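Local coordinates for hypothetical protein MerP (Cupriavidus metallidurans, PDB 1OSD) that binds mercury in the periplasm as part of bacterial mercury resistance, probably through a pair of cysteines that are joined as a disulfide in this oxidized form, at residues C17-V28 with L57-Y66; A1-M12 with R41-A50. One frame throughout, in Å; residues are numbered along the deposited sequence.

Contact 1: residues C17-V28 with L57-Y66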
loop_
_atom_site.group_PDB
_atom_site.type_symbol
_atom_site.label_atom_id
_atom_site.label_comp_id
_atom_site.label_asym_id
_atom_site.label_seq_id
_atom_site.Cartn_x
_atom_site.Cartn_y
_atom_site.Cartn_z
ATOM N N CYS A 17 -9.412 8.072 3.034
ATOM C CA CYS A 17 -8.303 7.742 2.147
ATOM C C CYS A 17 -7.439 6.638 2.690
ATOM O O CYS A 17 -6.953 5.798 1.907
ATOM C CB CYS A 17 -7.452 9.014 1.826
ATOM S SG CYS A 17 -8.229 10.163 0.596
ATOM N N PRO A 18 -7.166 6.613 4.021
ATOM C CA PRO A 18 -6.427 5.439 4.572
ATOM C C PRO A 18 -7.131 4.132 4.209
ATOM O O PRO A 18 -6.480 3.150 3.818
ATOM C CB PRO A 18 -6.380 5.726 6.086
ATOM C CG PRO A 18 -6.266 7.246 6.076
ATOM C CD PRO A 18 -7.368 7.648 5.061
ATOM N N ILE A 19 -8.447 4.132 4.313
ATOM C CA ILE A 19 -9.177 2.915 4.049
ATOM C C ILE A 19 -9.282 2.567 2.576
ATOM O O ILE A 19 -9.225 1.382 2.203
ATOM C CB ILE A 19 -10.505 2.949 4.795
ATOM C CG1 ILE A 19 -10.185 2.771 6.330
ATOM C CG2 ILE A 19 -11.489 1.916 4.209
ATOM C CD1 ILE A 19 -11.293 2.346 7.175
ATOM N N THR A 20 -9.301 3.583 1.764
ATOM C CA THR A 20 -9.322 3.439 0.352
ATOM C C THR A 20 -8.068 2.694 -0.038
ATOM O O THR A 20 -8.118 1.787 -0.884
ATOM C CB THR A 20 -9.464 4.776 -0.387
ATOM O OG1 THR A 20 -10.764 5.367 -0.178
ATOM C CG2 THR A 20 -9.366 4.532 -1.953
ATOM N N VAL A 21 -6.962 3.069 0.555
ATOM C CA VAL A 21 -5.619 2.570 0.190
ATOM C C VAL A 21 -5.455 1.155 0.714
ATOM O O VAL A 21 -5.071 0.263 -0.024
ATOM C CB VAL A 21 -4.478 3.505 0.637
ATOM C CG1 VAL A 21 -2.966 2.720 0.498
ATOM C CG2 VAL A 21 -4.550 4.978 -0.042
ATOM N N LYS A 22 -5.865 0.942 1.969
ATOM C CA LYS A 22 -5.791 -0.266 2.632
ATOM C C LYS A 22 -6.568 -1.282 1.782
ATOM O O LYS A 22 -6.020 -2.333 1.459
ATOM C CB LYS A 22 -6.391 -0.147 4.030
ATOM C CG LYS A 22 -6.319 -1.480 4.890
ATOM C CD LYS A 22 -6.747 -1.146 6.338
ATOM C CE LYS A 22 -6.223 -1.954 7.481
ATOM N NZ LYS A 22 -5.707 -3.345 7.217
ATOM N N LYS A 23 -7.830 -1.015 1.468
ATOM C CA LYS A 23 -8.639 -1.908 0.641
ATOM C C LYS A 23 -7.943 -2.288 -0.676
ATOM O O LYS A 23 -7.769 -3.488 -0.989
ATOM C CB LYS A 23 -10.011 -1.298 0.294
ATOM C CG LYS A 23 -10.901 -1.186 1.517
ATOM C CD LYS A 23 -12.427 -1.080 1.241
ATOM C CE LYS A 23 -13.230 -0.795 2.614
ATOM N NZ LYS A 23 -14.458 0.050 2.400
ATOM N N ALA A 24 -7.540 -1.252 -1.437
ATOM C CA ALA A 24 -6.809 -1.506 -2.683
ATOM C C ALA A 24 -5.615 -2.407 -2.550
ATOM O O ALA A 24 -5.485 -3.407 -3.313
ATOM C CB ALA A 24 -6.453 -0.165 -3.417
ATOM N N ILE A 25 -4.830 -2.288 -1.487
ATOM C CA ILE A 25 -3.675 -3.190 -1.366
ATOM C C ILE A 25 -4.055 -4.595 -0.960
ATOM O O ILE A 25 -3.555 -5.584 -1.466
ATOM C CB ILE A 25 -2.607 -2.550 -0.437
ATOM C CG1 ILE A 25 -2.188 -1.231 -1.080
ATOM C CG2 ILE A 25 -1.337 -3.425 -0.342
ATOM C CD1 ILE A 25 -1.356 -0.351 -0.185
ATOM N N SER A 26 -4.995 -4.653 -0.032
ATOM C CA SER A 26 -5.377 -5.884 0.599
ATOM C C SER A 26 -5.991 -6.847 -0.424
ATOM O O SER A 26 -5.906 -8.061 -0.245
ATOM C CB SER A 26 -6.343 -5.599 1.778
ATOM O OG SER A 26 -5.630 -5.087 2.927
ATOM N N LYS A 27 -6.624 -6.294 -1.468
ATOM C CA LYS A 27 -7.134 -7.083 -2.598
ATOM C C LYS A 27 -6.041 -7.789 -3.414
ATOM O O LYS A 27 -6.346 -8.748 -4.128
ATOM C CB LYS A 27 -7.985 -6.222 -3.562
ATOM C CG LYS A 27 -9.479 -5.971 -3.094
ATOM C CD LYS A 27 -10.480 -5.717 -4.330
ATOM C CE LYS A 27 -10.555 -4.228 -4.867
ATOM N NZ LYS A 27 -9.265 -3.572 -5.475
ATOM N N VAL A 28 -4.791 -7.343 -3.327
ATOM C CA VAL A 28 -3.688 -7.934 -4.104
ATOM C C VAL A 28 -3.339 -9.283 -3.572
ATOM O O VAL A 28 -2.983 -9.417 -2.416
ATOM C CB VAL A 28 -2.476 -7.023 -4.159
ATOM C CG1 VAL A 28 -1.329 -7.658 -4.955
ATOM C CG2 VAL A 28 -2.888 -5.673 -4.923
ATOM N N LEU A 57 2.067 -3.573 -6.006
ATOM C CA LEU A 57 1.451 -2.800 -4.937
ATOM C C LEU A 57 1.258 -1.290 -5.250
ATOM O O LEU A 57 0.197 -0.650 -5.028
ATOM C CB LEU A 57 2.301 -2.962 -3.605
ATOM C CG LEU A 57 2.414 -4.348 -3.053
ATOM C CD1 LEU A 57 3.334 -4.282 -1.819
ATOM C CD2 LEU A 57 1.013 -5.047 -2.693
ATOM N N THR A 58 2.315 -0.710 -5.782
ATOM C CA THR A 58 2.245 0.716 -6.096
ATOM C C THR A 58 1.304 0.911 -7.306
ATOM O O THR A 58 0.620 1.957 -7.382
ATOM C CB THR A 58 3.628 1.330 -6.322
ATOM O OG1 THR A 58 4.135 0.752 -7.472
ATOM C CG2 THR A 58 4.721 1.039 -5.139
ATOM N N LYS A 59 1.185 -0.089 -8.204
ATOM C CA LYS A 59 0.143 -0.011 -9.241
ATOM C C LYS A 59 -1.214 -0.087 -8.571
ATOM O O LYS A 59 -2.088 0.659 -8.881
ATOM C CB LYS A 59 0.288 -1.051 -10.337
ATOM C CG LYS A 59 -1.000 -1.396 -11.118
ATOM C CD LYS A 59 -1.171 -0.820 -12.586
ATOM C CE LYS A 59 -1.770 -1.928 -13.587
ATOM N NZ LYS A 59 -3.046 -2.654 -13.146
ATOM N N ALA A 60 -1.449 -0.972 -7.621
ATOM C CA ALA A 60 -2.780 -1.022 -7.060
ATOM C C ALA A 60 -3.233 0.344 -6.466
ATOM O O ALA A 60 -4.449 0.707 -6.463
ATOM C CB ALA A 60 -2.804 -2.109 -5.962
ATOM N N THR A 61 -2.292 1.032 -5.783
ATOM C CA THR A 61 -2.616 2.302 -5.088
ATOM C C THR A 61 -2.885 3.369 -6.134
ATOM O O THR A 61 -3.892 4.137 -6.033
ATOM C CB THR A 61 -1.525 2.741 -4.066
ATOM O OG1 THR A 61 -0.285 3.115 -4.700
ATOM C CG2 THR A 61 -1.158 1.566 -3.116
ATOM N N ALA A 62 -2.069 3.358 -7.197
ATOM C CA ALA A 62 -2.234 4.449 -8.218
ATOM C C ALA A 62 -3.577 4.270 -8.908
ATOM O O ALA A 62 -4.356 5.227 -9.088
ATOM C CB ALA A 62 -1.101 4.446 -9.274
ATOM N N ASP A 63 -3.933 3.021 -9.163
ATOM C CA ASP A 63 -5.245 2.677 -9.734
ATOM C C ASP A 63 -6.386 3.256 -8.918
ATOM O O ASP A 63 -7.389 3.831 -9.457
ATOM C CB ASP A 63 -5.364 1.134 -9.874
ATOM C CG ASP A 63 -4.649 0.594 -11.115
ATOM O OD1 ASP A 63 -4.138 1.412 -11.883
ATOM O OD2 ASP A 63 -4.570 -0.646 -11.416
ATOM N N ALA A 64 -6.240 3.157 -7.588
ATOM C CA ALA A 64 -7.244 3.646 -6.728
ATOM C C ALA A 64 -7.197 5.153 -6.551
ATOM O O ALA A 64 -8.044 5.694 -5.826
ATOM C CB ALA A 64 -7.123 2.960 -5.364
ATOM N N GLY A 65 -6.177 5.806 -7.128
ATOM C CA GLY A 65 -6.133 7.262 -7.139
ATOM C C GLY A 65 -4.939 7.862 -6.454
ATOM O O GLY A 65 -4.741 9.071 -6.578
ATOM N N TYR A 66 -4.127 7.028 -5.763
ATOM C CA TYR A 66 -3.130 7.440 -4.834
ATOM C C TYR A 66 -1.793 6.732 -5.128
ATOM O O TYR A 66 -1.393 5.762 -4.459
ATOM C CB TYR A 66 -3.626 7.198 -3.392
ATOM C CG TYR A 66 -5.044 7.688 -3.167
ATOM C CD1 TYR A 66 -5.282 8.970 -2.669
ATOM C CD2 TYR A 66 -6.151 6.866 -3.424
ATOM C CE1 TYR A 66 -6.593 9.421 -2.414
ATOM C CE2 TYR A 66 -7.470 7.324 -3.158
ATOM C CZ TYR A 66 -7.664 8.567 -2.682
ATOM O OH TYR A 66 -8.916 9.082 -2.587
HETATM O O HOH W 1 -10.699 8.004 -1.265
#
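Cys17 meets Tyr66 at the start of helix 17-26: SG, tied by the disulfide to Cys14, lies 3.5 Å from Tyr66 CE1, and the sulfur-aromatic approach is oblique, 57° off the ring normal. One turn on, the side chains of Thr20 and Tyr66 run at about a right angle. Thr20 CG2, anti to the backbone N, meets the ring obliquely, 3.6 Å from Tyr66 CE2, while the hydroxyl on the other branch shares a water with Tyr66 OH. Val21 sets CG2 near Tyr66 CB and turns CG1 to the methyl of Thr61. Ala24 meets the other segment methyl to methyl, its CB 3.7 Å from Ala64 CB and equally near Ala60 O. In the conformer given, Ile25 CD1 lies against Thr61 CG2 and its CG2 against Leu57 CD2. Past the helix, Val28 CG2 touches Ala60 CB at 3.7 Å. The axes of 17-26 and 57-63 approach to 8.6 Å, their N-to-C directions 134° apart, and Ile25 and Leu57 pack against Val45 of strand 42-48, as in the ferredoxin-like fold of heavy-metal-associated domains. Alanine methyls let the helices approach within an otherwise branched, apolar contact; polarity gathers at the tyrosine, whose ring and water flank the cysteine expected to bind metal.

Contact 2: residues A1-M12 with R41-A50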
loop_
_atom_site.group_PDB
_atom_site.type_symbol
_atom_site.label_atom_id
_atom_site.label_comp_id
_atom_site.label_asym_id
_atom_site.label_seq_id
_atom_site.Cartn_x
_atom_site.Cartn_y
_atom_site.Cartn_z
ATOM N N ALA A 1 9.005 -15.589 -0.610
ATOM C CA ALA A 1 9.370 -15.055 0.716
ATOM C C ALA A 1 8.571 -13.848 1.235
ATOM O O ALA A 1 8.371 -12.861 0.495
ATOM C CB ALA A 1 10.912 -14.662 0.709
ATOM N N THR A 2 8.315 -13.878 2.584
ATOM C CA THR A 2 7.656 -12.824 3.277
ATOM C C THR A 2 8.514 -11.547 3.323
ATOM O O THR A 2 9.676 -11.559 3.730
ATOM C CB THR A 2 7.253 -13.261 4.678
ATOM O OG1 THR A 2 6.449 -14.457 4.582
ATOM C CG2 THR A 2 6.312 -12.244 5.316
ATOM N N GLN A 3 7.901 -10.475 2.900
ATOM C CA GLN A 3 8.529 -9.163 2.846
ATOM C C GLN A 3 7.653 -8.134 3.491
ATOM O O GLN A 3 6.417 -8.297 3.498
ATOM C CB GLN A 3 8.752 -8.700 1.414
ATOM C CG GLN A 3 9.872 -9.214 0.615
ATOM C CD GLN A 3 11.164 -9.382 1.370
ATOM O OE1 GLN A 3 11.726 -10.465 1.350
ATOM N NE2 GLN A 3 11.666 -8.309 1.972
ATOM N N THR A 4 8.296 -7.094 4.048
ATOM C CA THR A 4 7.634 -5.955 4.597
ATOM C C THR A 4 8.181 -4.674 3.962
ATOM O O THR A 4 9.357 -4.381 3.993
ATOM C CB THR A 4 7.608 -5.935 6.121
ATOM O OG1 THR A 4 6.599 -6.861 6.606
ATOM C CG2 THR A 4 6.931 -4.695 6.567
ATOM N N VAL A 5 7.281 -3.902 3.383
ATOM C CA VAL A 5 7.616 -2.649 2.728
ATOM C C VAL A 5 6.699 -1.542 3.231
ATOM O O VAL A 5 5.514 -1.753 3.478
ATOM C CB VAL A 5 7.528 -2.796 1.216
ATOM C CG1 VAL A 5 6.090 -3.016 0.742
ATOM C CG2 VAL A 5 8.211 -1.582 0.477
ATOM N N THR A 6 7.281 -0.354 3.400
ATOM C CA THR A 6 6.592 0.857 3.682
ATOM C C THR A 6 6.479 1.759 2.460
ATOM O O THR A 6 7.467 2.158 1.832
ATOM C CB THR A 6 7.253 1.660 4.850
ATOM O OG1 THR A 6 7.262 0.874 6.027
ATOM C CG2 THR A 6 6.403 2.865 5.201
ATOM N N LEU A 7 5.253 2.235 2.263
ATOM C CA LEU A 7 4.934 3.026 1.092
ATOM C C LEU A 7 4.520 4.369 1.533
ATOM O O LEU A 7 3.795 4.547 2.512
ATOM C CB LEU A 7 3.849 2.383 0.244
ATOM C CG LEU A 7 4.038 0.973 -0.307
ATOM C CD1 LEU A 7 2.799 0.507 -1.170
ATOM C CD2 LEU A 7 5.403 0.836 -1.083
ATOM N N SER A 8 5.022 5.350 0.804
ATOM C CA SER A 8 4.620 6.739 0.959
ATOM C C SER A 8 3.463 7.017 0.043
ATOM O O SER A 8 3.590 6.816 -1.157
ATOM C CB SER A 8 5.793 7.697 0.736
ATOM O OG SER A 8 6.720 7.415 1.754
ATOM N N VAL A 9 2.392 7.612 0.582
ATOM C CA VAL A 9 1.196 7.871 -0.261
ATOM C C VAL A 9 0.773 9.341 -0.193
ATOM O O VAL A 9 -0.094 9.678 0.604
ATOM C CB VAL A 9 0.102 6.966 0.115
ATOM C CG1 VAL A 9 -0.977 7.011 -0.901
ATOM C CG2 VAL A 9 0.650 5.545 0.341
ATOM N N PRO A 10 1.437 10.207 -0.957
ATOM C CA PRO A 10 1.323 11.673 -0.731
ATOM C C PRO A 10 -0.069 12.245 -0.905
ATOM O O PRO A 10 -0.419 13.267 -0.303
ATOM C CB PRO A 10 2.347 12.282 -1.700
ATOM C CG PRO A 10 2.647 11.176 -2.724
ATOM C CD PRO A 10 2.507 9.867 -1.929
ATOM N N GLY A 11 -0.887 11.586 -1.719
ATOM C CA GLY A 11 -2.265 11.958 -1.841
ATOM C C GLY A 11 -3.324 11.546 -0.857
ATOM O O GLY A 11 -4.537 11.881 -1.080
ATOM N N MET A 12 -2.918 10.810 0.156
ATOM C CA MET A 12 -3.745 10.317 1.233
ATOM C C MET A 12 -4.077 11.452 2.254
ATOM O O MET A 12 -3.561 11.498 3.372
ATOM C CB MET A 12 -3.011 9.125 1.886
ATOM C CG MET A 12 -3.824 8.274 2.839
ATOM S SD MET A 12 -2.880 7.750 4.260
ATOM C CE MET A 12 -1.774 6.574 3.444
ATOM N N ARG A 41 0.994 9.629 6.039
ATOM C CA ARG A 41 0.669 9.284 4.666
ATOM C C ARG A 41 1.445 8.079 4.249
ATOM O O ARG A 41 2.172 8.067 3.252
ATOM C CB ARG A 41 0.951 10.408 3.766
ATOM C CG ARG A 41 0.025 11.558 3.920
ATOM C CD ARG A 41 0.425 12.782 3.109
ATOM N NE ARG A 41 -0.299 13.942 3.648
ATOM C CZ ARG A 41 -0.136 15.181 3.172
ATOM N NH1 ARG A 41 0.647 15.408 2.101
ATOM N NH2 ARG A 41 -0.812 16.169 3.725
ATOM N N GLN A 42 1.301 7.016 5.056
ATOM C CA GLN A 42 1.956 5.819 4.685
ATOM C C GLN A 42 1.161 4.525 4.853
ATOM O O GLN A 42 0.078 4.530 5.491
ATOM C CB GLN A 42 3.369 5.787 5.229
ATOM C CG GLN A 42 3.632 5.904 6.671
ATOM C CD GLN A 42 5.146 5.960 7.025
ATOM O OE1 GLN A 42 5.939 6.808 6.506
ATOM N NE2 GLN A 42 5.452 5.211 7.961
ATOM N N ALA A 43 1.585 3.483 4.131
ATOM C CA ALA A 43 1.032 2.095 4.240
ATOM C C ALA A 43 2.184 1.118 4.359
ATOM O O ALA A 43 3.152 1.200 3.538
ATOM C CB ALA A 43 0.158 1.770 3.004
ATOM N N VAL A 44 2.118 0.201 5.371
ATOM C CA VAL A 44 3.115 -0.825 5.659
ATOM C C VAL A 44 2.467 -2.171 5.248
ATOM O O VAL A 44 1.408 -2.572 5.800
ATOM C CB VAL A 44 3.522 -0.930 7.260
ATOM C CG1 VAL A 44 4.530 -2.119 7.543
ATOM C CG2 VAL A 44 3.885 0.477 7.969
ATOM N N VAL A 45 3.074 -2.831 4.249
ATOM C CA VAL A 45 2.480 -3.988 3.577
ATOM C C VAL A 45 3.390 -5.135 3.754
ATOM O O VAL A 45 4.578 -5.055 3.451
ATOM C CB VAL A 45 2.347 -3.754 2.068
ATOM C CG1 VAL A 45 1.612 -4.930 1.390
ATOM C CG2 VAL A 45 1.740 -2.417 1.759
ATOM N N THR A 46 2.830 -6.207 4.305
ATOM C CA THR A 46 3.513 -7.495 4.470
ATOM C C THR A 46 2.932 -8.459 3.389
ATOM O O THR A 46 1.717 -8.604 3.216
ATOM C CB THR A 46 3.254 -8.087 5.824
ATOM O OG1 THR A 46 3.904 -7.317 6.838
ATOM C CG2 THR A 46 3.871 -9.503 5.917
ATOM N N PHE A 47 3.831 -9.029 2.626
ATOM C CA PHE A 47 3.394 -9.756 1.449
ATOM C C PHE A 47 4.401 -10.846 1.064
ATOM O O PHE A 47 5.617 -10.848 1.486
ATOM C CB PHE A 47 3.202 -8.767 0.264
ATOM C CG PHE A 47 4.510 -8.221 -0.291
ATOM C CD1 PHE A 47 5.163 -8.876 -1.328
ATOM C CD2 PHE A 47 5.092 -7.008 0.214
ATOM C CE1 PHE A 47 6.390 -8.388 -1.871
ATOM C CE2 PHE A 47 6.371 -6.554 -0.282
ATOM C CZ PHE A 47 6.999 -7.255 -1.357
ATOM N N ASP A 48 3.908 -11.741 0.186
ATOM C CA ASP A 48 4.765 -12.782 -0.336
ATOM C C ASP A 48 5.321 -12.473 -1.702
ATOM O O ASP A 48 4.547 -12.360 -2.637
ATOM C CB ASP A 48 3.967 -14.056 -0.273
ATOM C CG ASP A 48 4.770 -15.264 -0.639
ATOM O OD1 ASP A 48 4.187 -16.412 -0.539
ATOM O OD2 ASP A 48 5.897 -15.227 -1.165
ATOM N N ASP A 49 6.649 -12.308 -1.787
ATOM C CA ASP A 49 7.352 -11.810 -2.946
ATOM C C ASP A 49 7.474 -12.820 -4.099
ATOM O O ASP A 49 7.864 -12.454 -5.217
ATOM C CB ASP A 49 8.683 -11.251 -2.611
ATOM C CG ASP A 49 9.729 -12.319 -2.276
ATOM O OD1 ASP A 49 10.790 -11.872 -1.864
ATOM O OD2 ASP A 49 9.615 -13.576 -2.361
ATOM N N ALA A 50 7.042 -14.059 -3.805
ATOM C CA ALA A 50 6.797 -15.050 -4.784
ATOM C C ALA A 50 5.469 -14.888 -5.455
ATOM O O ALA A 50 5.268 -15.554 -6.489
ATOM C CB ALA A 50 6.775 -16.448 -4.132
HETATM O O HOH W 2 -2.205 13.251 5.881
#
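One face of the Phe47 ring carries Gln3 CB, 3.9 Å from the ring centroid and offset toward the rim in a CH-pi contact; at the edge, near the ring plane, Val5 CG1 reaches CE2. Chi1 of 71° places the Phe47 ring between its own backbone N and carbonyl carbon, from where it leans toward strand 2-8. At the far end of the strands, the Arg41 guanidinium has water 2 in its plane at an edge, accepting from NE at 3.0 Å; the arginine's extended chain runs along the Val9-Met12 type I turn, with Pro10 O and Met12 O lying obliquely to the guanidinium. Between these ends strands 2-8 and 42-48 pair antiparallel as the two central strands of the four-stranded sheet in this ferredoxin-like fold. Gln3 and Phe47, Val5 and Val45, and Leu7 and Ala43 are the hydrogen-bonded pairs, and Val9 N extends the ladder to Arg41 O at 2.7 Å, beside the G1 bulge that Arg41 and Gln42 form against strand 31-37. Val5, Leu7, Ala43, Val45 and Phe47 point to the helix-covered face. On the reverse face the hydroxyls of Thr4 and Thr46 hydrogen-bond, OG1 to OG1, at 2.7 Å, and Thr6 CG2 packs against the Gln42 amide. At the chain start, Ala1 N makes salt bridges with Asp49 OD2 at 2.7 Å and Asp48 OD2 at 3.2 Å. Asp48 OD2 also closes an Asx turn by accepting from Ala50 N, the two donors arriving from opposite faces of its carboxylate.

In the fold
The two contacts form adjoining layers, their centres about 10 Å apart: contact 1 joins the helices, and contact 2 joins the central strands they cover. Val45 CG1 is one point where they meet, 3.7 Å from Leu57 CD1, with Ile25 in the conformer given beside it. Toward the cysteines, Tyr66 bridges the layers, its CB 3.6 Å from Val9 CG1 and its CD1 3.4 Å from Gly11 O. Met12, in the conformer given, touches Cys17, so both contacts probably border the Cys14-Cys17 disulfide at the likely mercury site. The segments alternate along the chain, strand 2-8 leading to helix 17-26 and strand 42-48 to helix 54-63, consistent with the doubled beta-alpha-beta plan of this fold.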